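Local atomic coordinates of alpha-toxin (Clostridium novyi, PDB entry 2VK9), a protein that belongs to the large clostridial toxins and is represented here by its catalytic domain, which combines a GT-A fold with a helical N-terminal region. Residues K98-I103 with G279-D284; L114-M119 with D286-V291; M122-Y127 with L358-I363. All coordinates share one frame; numbering follows the deposited sequence.

All three contacts lie on the same side of the chain's centre. Interaction 1 is the most central: two neighbouring parallel strands of the main sheet, buried and held by backbone hydrogen bonds. Interactions 2 and 3 both use helix 111-123, which follows strand 99-103 in the chain. Interaction 2 is buried too, but it has no direct hydrogen bond and is mainly side-chain packing of that helix against the loop leaving strand 280-283. Interaction 3 sits further out and is only partly buried. There the last part of the helix and the turn beyond it meet another loop through side-chain hydrogen bonds and a water. K98, at the start of interaction 1, forms salt bridges to both segments of interaction 3.

Interaction 1 of 3, residues K98-I103 with G279-D284; sequences KNLSFI and GGVYCD
The F102 ring lies beside C283, across two parallel neighbours in the middle of the GT-A sheet, strand 99-103 and strand 280-283. CB of C283 is 3.5 Å from CE2 of F102, and the sulfur SG sits obliquely to the ring, 5.2 Å from its centroid. The carbonyl O of D284 is at the ring's edge, near its plane, and that of C283 approaches at a slant. Y117, nearly perpendicular to F102, and W120 pack against the same phenyl group from helix 111-123. On the other side of the sheet, the Y282 ring meets S101 O and I103 CD1, both obliquely; CD1 of I103 is 3.8 Å from CE1 of Y282. With CG anti to the backbone N (chi1 164°), the tyrosine ring runs forward along its strand toward I103.

The second strand runs into D284, the first aspartate of the D-x-D sequence (D284, L285, D286) characteristic of this fold. S101 sits between V281 and C283 in the ladder: its N donates to V281 O (2.9 Å), and its O accepts from C283 N in a nearly straight bond. One step earlier, V281 N donates to N99 O at 2.8 Å. L100 and V281 pair on the F102 side, where CD1 of L100 packs on CG1 of V281 at 3.7 Å.

Two waters supplement the ladder. The first accepts from S101 OG and donates to the carbonyls of G279 and V281. The second bridges the next rung, where the strands have begun to part, with F102 and C283 CA atoms 5.5 Å apart. It takes the N-H of I103 and donates to C283 O, and it also hydrogen-bonds to Y282 OH at 2.8 Å.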
loop_
_atom_site.group_PDB
_atom_site.type_symbol
_atom_site.label_atom_id
_atom_site.label_comp_id
_atom_site.label_asym_id
_atom_site.label_seq_id
_atom_site.Cartn_x
_atom_site.Cartn_y
_atom_site.Cartn_z
ATOM N N LYS A 98 14.338 3.930 15.405
ATOM C CA LYS A 98 13.710 5.235 15.559
ATOM C C LYS A 98 13.926 6.117 14.340
ATOM O O LYS A 98 14.563 7.169 14.384
ATOM C CB LYS A 98 14.117 5.885 16.869
ATOM C CG LYS A 98 13.422 5.179 18.009
ATOM C CD LYS A 98 13.602 5.851 19.308
ATOM C CE LYS A 98 12.901 5.062 20.371
ATOM N NZ LYS A 98 12.787 5.890 21.607
ATOM N N ASN A 99 13.373 5.624 13.240
ATOM C CA ASN A 99 13.293 6.340 12.002
ATOM C C ASN A 99 11.839 6.526 11.674
ATOM O O ASN A 99 11.058 5.588 11.774
ATOM C CB ASN A 99 13.962 5.532 10.909
ATOM C CG ASN A 99 15.437 5.374 11.142
ATOM O OD1 ASN A 99 16.126 6.333 11.512
ATOM N ND2 ASN A 99 15.942 4.166 10.931
ATOM N N LEU A 100 11.472 7.746 11.305
ATOM C CA LEU A 100 10.138 8.007 10.802
ATOM C C LEU A 100 10.278 8.573 9.406
ATOM O O LEU A 100 10.958 9.574 9.210
ATOM C CB LEU A 100 9.412 8.985 11.721
ATOM C CG LEU A 100 8.034 9.514 11.321
ATOM C CD1 LEU A 100 7.037 8.384 11.189
ATOM C CD2 LEU A 100 7.558 10.523 12.343
ATOM N N SER A 101 9.656 7.928 8.429
ATOM C CA SER A 101 9.853 8.344 7.048
ATOM C C SER A 101 8.564 8.728 6.374
ATOM O O SER A 101 7.538 8.096 6.585
ATOM C CB SER A 101 10.534 7.245 6.250
ATOM O OG SER A 101 11.841 7.004 6.745
ATOM N N PHE A 102 8.625 9.777 5.563
ATOM C CA PHE A 102 7.508 10.186 4.724
ATOM C C PHE A 102 8.035 10.282 3.310
ATOM O O PHE A 102 9.234 10.442 3.102
ATOM C CB PHE A 102 6.974 11.546 5.161
ATOM C CG PHE A 102 6.489 11.584 6.575
ATOM C CD1 PHE A 102 7.353 11.892 7.608
ATOM C CD2 PHE A 102 5.161 11.320 6.875
ATOM C CE1 PHE A 102 6.903 11.929 8.923
ATOM C CE2 PHE A 102 4.702 11.353 8.183
ATOM C CZ PHE A 102 5.576 11.659 9.211
ATOM N N ILE A 103 7.144 10.168 2.337
ATOM C CA ILE A 103 7.502 10.334 0.932
ATOM C C ILE A 103 6.570 11.357 0.314
ATOM O O ILE A 103 5.365 11.312 0.548
ATOM C CB ILE A 103 7.294 9.032 0.146
ATOM C CG1 ILE A 103 8.213 7.927 0.665
ATOM C CG2 ILE A 103 7.451 9.270 -1.369
ATOM C CD1 ILE A 103 7.869 6.596 0.100
ATOM N N GLY A 279 14.565 0.872 7.958
ATOM C CA GLY A 279 13.606 0.310 8.904
ATOM C C GLY A 279 12.914 1.426 9.669
ATOM O O GLY A 279 13.126 2.605 9.387
ATOM N N GLY A 280 12.099 1.048 10.650
ATOM C CA GLY A 280 11.376 2.002 11.473
ATOM C C GLY A 280 9.924 2.139 11.049
ATOM O O GLY A 280 9.280 1.161 10.658
ATOM N N VAL A 281 9.418 3.364 11.131
ATOM C CA VAL A 281 8.041 3.664 10.807
ATOM C C VAL A 281 7.992 4.366 9.471
ATOM O O VAL A 281 8.797 5.261 9.207
ATOM C CB VAL A 281 7.431 4.612 11.852
ATOM C CG1 VAL A 281 5.957 4.835 11.584
ATOM C CG2 VAL A 281 7.648 4.071 13.251
ATOM N N TYR A 282 7.063 3.950 8.618
ATOM C CA TYR A 282 6.704 4.738 7.447
ATOM C C TYR A 282 5.315 5.287 7.656
ATOM O O TYR A 282 4.422 4.566 8.075
ATOM C CB TYR A 282 6.715 3.928 6.152
ATOM C CG TYR A 282 5.979 4.669 5.069
ATOM C CD1 TYR A 282 6.589 5.717 4.376
ATOM C CD2 TYR A 282 4.641 4.375 4.781
ATOM C CE1 TYR A 282 5.904 6.432 3.400
ATOM C CE2 TYR A 282 3.935 5.095 3.808
ATOM C CZ TYR A 282 4.576 6.120 3.121
ATOM O OH TYR A 282 3.888 6.836 2.168
ATOM N N CYS A 283 5.122 6.556 7.336
ATOM C CA CYS A 283 3.812 7.157 7.461
ATOM C C CYS A 283 3.407 7.973 6.245
ATOM O O CYS A 283 4.227 8.607 5.592
ATOM C CB CYS A 283 3.732 8.013 8.718
ATOM S SG CYS A 283 2.058 8.553 9.091
ATOM N N ASP A 284 2.114 7.932 5.959
ATOM C CA ASP A 284 1.502 8.739 4.930
ATOM C C ASP A 284 1.317 10.149 5.478
ATOM O O ASP A 284 0.919 10.320 6.639
ATOM C CB ASP A 284 0.146 8.141 4.613
ATOM C CG ASP A 284 -0.281 8.376 3.186
ATOM O OD1 ASP A 284 -0.829 9.481 2.903
ATOM O OD2 ASP A 284 -0.085 7.437 2.362
HETATM O O HOH W 1 11.545 4.732 8.203
HETATM O O HOH W 2 4.669 9.420 3.082
#

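Interaction 2 of 3, residues L114-M119 with D286-V291; sequences LEYYNM and DFLPGV
Y116, on helix 111-123, lays one face of its ring against L288. The leucine CG is 4.2 Å from the ring centroid and 27° off the normal, a CH-pi contact. Its methyl CD2 reaches past the ring to the helix itself, 3.6 Å from Y116 CA and equally close to M119 CG. Thus a single branch fills the groove between two side chains one helical turn apart. At the ring's edge, near its plane, stands the carbonyl O of D286, 3.3 Å from CE1 of Y116. The phenol oxygen points past the loop and accepts the backbone N-H of D519, so helix 518-523 fixes the far end of the ring.

The segment 286-291 begins with D286, the second aspartate of the D-x-D sequence of the GT-A fold; OD2 of D286 hydrogen-bonds to S523 OG. Further along, M119 takes over. Its CG is anti to the backbone N (chi1 -178°), directed at the proline ring, and meets P289 CG at 3.5 Å with the two side chains at about a right angle. No hydrogen bond links the two segments directly, but W120 NE1, just past M119, donates to F287 O.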
loop_
_atom_site.group_PDB
_atom_site.type_symbol
_atom_site.label_atom_id
_atom_site.label_comp_id
_atom_site.label_asym_id
_atom_site.label_seq_id
_atom_site.Cartn_x
_atom_site.Cartn_y
_atom_site.Cartn_z
ATOM N N LEU A 114 2.928 20.275 5.006
ATOM C CA LEU A 114 3.968 20.920 5.819
ATOM C C LEU A 114 3.545 21.077 7.276
ATOM O O LEU A 114 4.386 21.056 8.174
ATOM C CB LEU A 114 4.358 22.289 5.266
ATOM C CG LEU A 114 4.958 22.405 3.876
ATOM C CD1 LEU A 114 5.483 23.773 3.653
ATOM C CD2 LEU A 114 6.057 21.438 3.684
ATOM N N GLU A 115 2.243 21.246 7.496
ATOM C CA GLU A 115 1.685 21.325 8.839
ATOM C C GLU A 115 1.694 19.944 9.488
ATOM O O GLU A 115 2.161 19.802 10.621
ATOM C CB GLU A 115 0.264 21.886 8.806
ATOM C CG GLU A 115 0.156 23.377 8.490
ATOM C CD GLU A 115 0.094 24.277 9.735
ATOM O OE1 GLU A 115 0.898 24.087 10.692
ATOM O OE2 GLU A 115 -0.761 25.197 9.740
ATOM N N TYR A 116 1.200 18.933 8.764
ATOM C CA TYR A 116 1.153 17.557 9.270
ATOM C C TYR A 116 2.548 17.060 9.625
ATOM O O TYR A 116 2.751 16.410 10.644
ATOM C CB TYR A 116 0.542 16.597 8.243
ATOM C CG TYR A 116 -0.951 16.699 8.016
ATOM C CD1 TYR A 116 -1.724 15.556 7.841
ATOM C CD2 TYR A 116 -1.590 17.935 7.947
ATOM C CE1 TYR A 116 -3.104 15.644 7.606
ATOM C CE2 TYR A 116 -2.963 18.033 7.717
ATOM C CZ TYR A 116 -3.712 16.887 7.545
ATOM O OH TYR A 116 -5.062 17.002 7.297
ATOM N N TYR A 117 3.502 17.377 8.763
ATOM C CA TYR A 117 4.877 16.947 8.920
ATOM C C TYR A 117 5.471 17.562 10.168
ATOM O O TYR A 117 6.189 16.904 10.918
ATOM C CB TYR A 117 5.660 17.389 7.698
ATOM C CG TYR A 117 7.097 16.944 7.629
ATOM C CD1 TYR A 117 7.441 15.594 7.681
ATOM C CD2 TYR A 117 8.106 17.876 7.457
ATOM C CE1 TYR A 117 8.756 15.198 7.581
ATOM C CE2 TYR A 117 9.411 17.499 7.357
ATOM C CZ TYR A 117 9.739 16.160 7.416
ATOM O OH TYR A 117 11.062 15.805 7.315
ATOM N N ASN A 118 5.150 18.833 10.381
ATOM C CA ASN A 118 5.579 19.561 11.556
ATOM C C ASN A 118 4.976 18.979 12.833
ATOM O O ASN A 118 5.587 19.018 13.897
ATOM C CB ASN A 118 5.187 21.025 11.417
ATOM C CG ASN A 118 5.736 21.874 12.536
ATOM O OD1 ASN A 118 6.947 21.967 12.711
ATOM N ND2 ASN A 118 4.848 22.489 13.312
ATOM N N MET A 119 3.766 18.450 12.707
ATOM C CA MET A 119 3.044 17.892 13.829
ATOM C C MET A 119 3.781 16.640 14.315
ATOM O O MET A 119 4.036 16.475 15.505
ATOM C CB MET A 119 1.620 17.583 13.385
ATOM C CG MET A 119 0.707 17.025 14.453
ATOM S SD MET A 119 0.022 18.272 15.543
ATOM C CE MET A 119 -0.306 19.571 14.360
ATOM N N ASP A 286 -0.992 12.129 5.111
ATOM C CA ASP A 286 -2.383 12.379 5.481
ATOM C C ASP A 286 -2.690 12.034 6.924
ATOM O O ASP A 286 -3.712 12.438 7.444
ATOM C CB ASP A 286 -3.301 11.557 4.592
ATOM C CG ASP A 286 -3.293 12.038 3.172
ATOM O OD1 ASP A 286 -2.793 13.168 2.935
ATOM O OD2 ASP A 286 -3.790 11.291 2.300
ATOM N N PHE A 287 -1.823 11.257 7.559
ATOM C CA PHE A 287 -2.043 10.855 8.934
ATOM C C PHE A 287 -1.321 11.809 9.857
ATOM O O PHE A 287 -0.452 12.565 9.427
ATOM C CB PHE A 287 -1.556 9.431 9.164
ATOM C CG PHE A 287 -2.415 8.375 8.512
ATOM C CD1 PHE A 287 -3.409 8.712 7.593
ATOM C CD2 PHE A 287 -2.206 7.032 8.800
ATOM C CE1 PHE A 287 -4.193 7.725 6.988
ATOM C CE2 PHE A 287 -2.984 6.040 8.196
ATOM C CZ PHE A 287 -3.977 6.387 7.288
ATOM N N LEU A 288 -1.700 11.780 11.126
ATOM C CA LEU A 288 -1.119 12.648 12.123
ATOM C C LEU A 288 -0.816 11.786 13.313
ATOM O O LEU A 288 -1.299 10.659 13.380
ATOM C CB LEU A 288 -2.108 13.745 12.497
ATOM C CG LEU A 288 -2.223 14.896 11.494
ATOM C CD1 LEU A 288 -3.439 15.744 11.778
ATOM C CD2 LEU A 288 -0.981 15.757 11.520
ATOM N N PRO A 289 0.021 12.278 14.241
ATOM C CA PRO A 289 0.249 11.539 15.478
ATOM C C PRO A 289 -1.046 11.141 16.175
ATOM O O PRO A 289 -2.052 11.833 16.042
ATOM C CB PRO A 289 1.051 12.515 16.346
ATOM C CG PRO A 289 1.116 13.786 15.598
ATOM C CD PRO A 289 0.840 13.495 14.173
ATOM N N GLY A 290 -1.006 10.025 16.896
ATOM C CA GLY A 290 -2.185 9.480 17.563
ATOM C C GLY A 290 -2.784 10.392 18.613
ATOM O O GLY A 290 -2.064 10.965 19.430
ATOM N N VAL A 291 -4.106 10.536 18.577
ATOM C CA VAL A 291 -4.827 11.339 19.567
ATOM C C VAL A 291 -5.476 10.450 20.620
ATOM O O VAL A 291 -5.988 9.367 20.317
ATOM C CB VAL A 291 -5.897 12.279 18.935
ATOM C CG1 VAL A 291 -5.292 13.154 17.838
ATOM C CG2 VAL A 291 -7.046 11.487 18.379
#

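Interaction 3 of 3, residues M122-Y127 with L358-I363; sequences MFNKDY and LPLGDI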
loop_
_atom_site.group_PDB
_atom_site.type_symbol
_atom_site.label_atom_id
_atom_site.label_comp_id
_atom_site.label_asym_id
_atom_site.label_seq_id
_atom_site.Cartn_x
_atom_site.Cartn_y
_atom_site.Cartn_z
ATOM N N MET A 122 6.969 17.752 15.994
ATOM C CA MET A 122 6.763 18.311 17.324
ATOM C C MET A 122 6.670 17.259 18.425
ATOM O O MET A 122 7.104 17.505 19.549
ATOM C CB MET A 122 5.512 19.172 17.348
ATOM C CG MET A 122 5.711 20.605 16.875
ATOM S SD MET A 122 4.096 21.415 16.669
ATOM C CE MET A 122 3.539 21.488 18.377
ATOM N N PHE A 123 6.126 16.089 18.099
ATOM C CA PHE A 123 5.802 15.091 19.115
ATOM C C PHE A 123 6.725 13.875 19.166
ATOM O O PHE A 123 6.522 12.972 19.993
ATOM C CB PHE A 123 4.344 14.639 18.972
ATOM C CG PHE A 123 3.358 15.682 19.378
ATOM C CD1 PHE A 123 2.798 16.528 18.434
ATOM C CD2 PHE A 123 2.997 15.830 20.707
ATOM C CE1 PHE A 123 1.896 17.511 18.809
ATOM C CE2 PHE A 123 2.095 16.800 21.092
ATOM C CZ PHE A 123 1.545 17.645 20.144
ATOM N N ASN A 124 7.730 13.854 18.294
ATOM C CA ASN A 124 8.632 12.708 18.189
ATOM C C ASN A 124 10.076 13.149 17.999
ATOM O O ASN A 124 10.708 12.818 17.002
ATOM C CB ASN A 124 8.198 11.788 17.046
ATOM C CG ASN A 124 6.818 11.211 17.257
ATOM O OD1 ASN A 124 6.631 10.282 18.038
ATOM N ND2 ASN A 124 5.837 11.758 16.554
ATOM N N LYS A 125 10.590 13.895 18.969
ATOM C CA LYS A 125 11.936 14.452 18.879
ATOM C C LYS A 125 13.020 13.405 19.096
ATOM O O LYS A 125 14.193 13.667 18.851
ATOM C CB LYS A 125 12.116 15.598 19.870
ATOM C CG LYS A 125 11.358 16.845 19.503
ATOM C CD LYS A 125 11.496 17.873 20.600
ATOM C CE LYS A 125 10.355 18.879 20.552
ATOM N NZ LYS A 125 10.300 19.651 21.829
ATOM N N ASP A 126 12.615 12.226 19.557
ATOM C CA ASP A 126 13.516 11.087 19.719
ATOM C C ASP A 126 13.633 10.227 18.450
ATOM O O ASP A 126 14.243 9.159 18.476
ATOM C CB ASP A 126 13.062 10.228 20.904
ATOM C CG ASP A 126 11.611 9.745 20.774
ATOM O OD1 ASP A 126 10.814 10.391 20.055
ATOM O OD2 ASP A 126 11.264 8.716 21.405
ATOM N N TYR A 127 13.050 10.697 17.347
ATOM C CA TYR A 127 13.135 10.020 16.054
ATOM C C TYR A 127 13.988 10.808 15.059
ATOM O O TYR A 127 14.049 12.038 15.118
ATOM C CB TYR A 127 11.731 9.817 15.481
ATOM C CG TYR A 127 11.022 8.594 16.023
ATOM C CD1 TYR A 127 10.513 8.572 17.326
ATOM C CD2 TYR A 127 10.863 7.454 15.236
ATOM C CE1 TYR A 127 9.866 7.442 17.831
ATOM C CE2 TYR A 127 10.220 6.316 15.734
ATOM C CZ TYR A 127 9.729 6.319 17.029
ATOM O OH TYR A 127 9.101 5.205 17.517
ATOM N N LEU A 358 -0.438 11.648 21.468
ATOM C CA LEU A 358 0.462 10.580 21.882
ATOM C C LEU A 358 1.765 10.564 21.054
ATOM O O LEU A 358 1.727 10.747 19.831
ATOM C CB LEU A 358 -0.268 9.231 21.815
ATOM C CG LEU A 358 -1.129 8.831 23.029
ATOM C CD1 LEU A 358 -2.216 9.833 23.363
ATOM C CD2 LEU A 358 -1.761 7.464 22.839
ATOM N N PRO A 359 2.927 10.391 21.724
ATOM C CA PRO A 359 4.186 10.187 21.011
ATOM C C PRO A 359 4.311 8.744 20.554
ATOM O O PRO A 359 3.672 7.871 21.129
ATOM C CB PRO A 359 5.235 10.484 22.082
ATOM C CG PRO A 359 4.584 10.115 23.349
ATOM C CD PRO A 359 3.120 10.418 23.186
ATOM N N LEU A 360 5.128 8.487 19.537
ATOM C CA LEU A 360 5.320 7.113 19.057
ATOM C C LEU A 360 5.973 6.226 20.112
ATOM O O LEU A 360 5.591 5.068 20.275
ATOM C CB LEU A 360 6.143 7.084 17.771
ATOM C CG LEU A 360 5.440 7.434 16.470
ATOM C CD1 LEU A 360 6.459 7.670 15.373
ATOM C CD2 LEU A 360 4.493 6.330 16.093
ATOM N N GLY A 361 6.954 6.788 20.816
ATOM C CA GLY A 361 7.720 6.070 21.823
ATOM C C GLY A 361 8.502 4.892 21.278
ATOM O O GLY A 361 8.907 4.875 20.108
ATOM N N ASP A 362 8.714 3.906 22.145
ATOM C CA ASP A 362 9.381 2.660 21.786
ATOM C C ASP A 362 8.314 1.695 21.352
ATOM O O ASP A 362 7.387 1.422 22.116
ATOM C CB ASP A 362 10.108 2.083 23.000
ATOM C CG ASP A 362 11.011 3.099 23.679
ATOM O OD1 ASP A 362 11.683 3.870 22.952
ATOM O OD2 ASP A 362 11.046 3.131 24.939
ATOM N N ILE A 363 8.430 1.183 20.132
ATOM C CA ILE A 363 7.443 0.243 19.603
ATOM C C ILE A 363 8.005 -1.179 19.609
ATOM O O ILE A 363 8.886 -1.493 18.811
ATOM C CB ILE A 363 7.017 0.631 18.165
ATOM C CG1 ILE A 363 6.514 2.083 18.129
ATOM C CG2 ILE A 363 5.976 -0.354 17.621
ATOM C CD1 ILE A 363 6.509 2.716 16.745
HETATM O O HOH W 3 8.238 9.478 20.227
#
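Y127 OH donates to the carbonyl O of G361 at 2.6 Å, nearly along the C=O direction, and L360 N donates to N124 OD1 at 2.8 Å, in the plane of the amide carbonyl. N124 and Y127 are the two ends of a type I beta turn, which leads from helix 111-123 into strand 128-133 of the GT-A sheet, so both ends of the turn grip the loop 358-363. N124 OD1 also accepts from a water that donates to D126 OD1 and takes the N-H of G361. The other end of the amide, ND2, donates back to W120 O, which would fix the flip of the side chain.

The remaining carboxylate oxygen of D126, OD2, forms a salt bridge to K98; D362 OD1 binds the same lysine, whose charge probably eases the repulsion between these two acids.

Around these polar contacts, L360 puts CD1 over one face of the Y127 ring, 4.1 Å from the centroid and 18° off the normal, while I363 CD1 lies near the phenol oxygen. P359 CB rests 3.5 Å from the carbonyl O of F123.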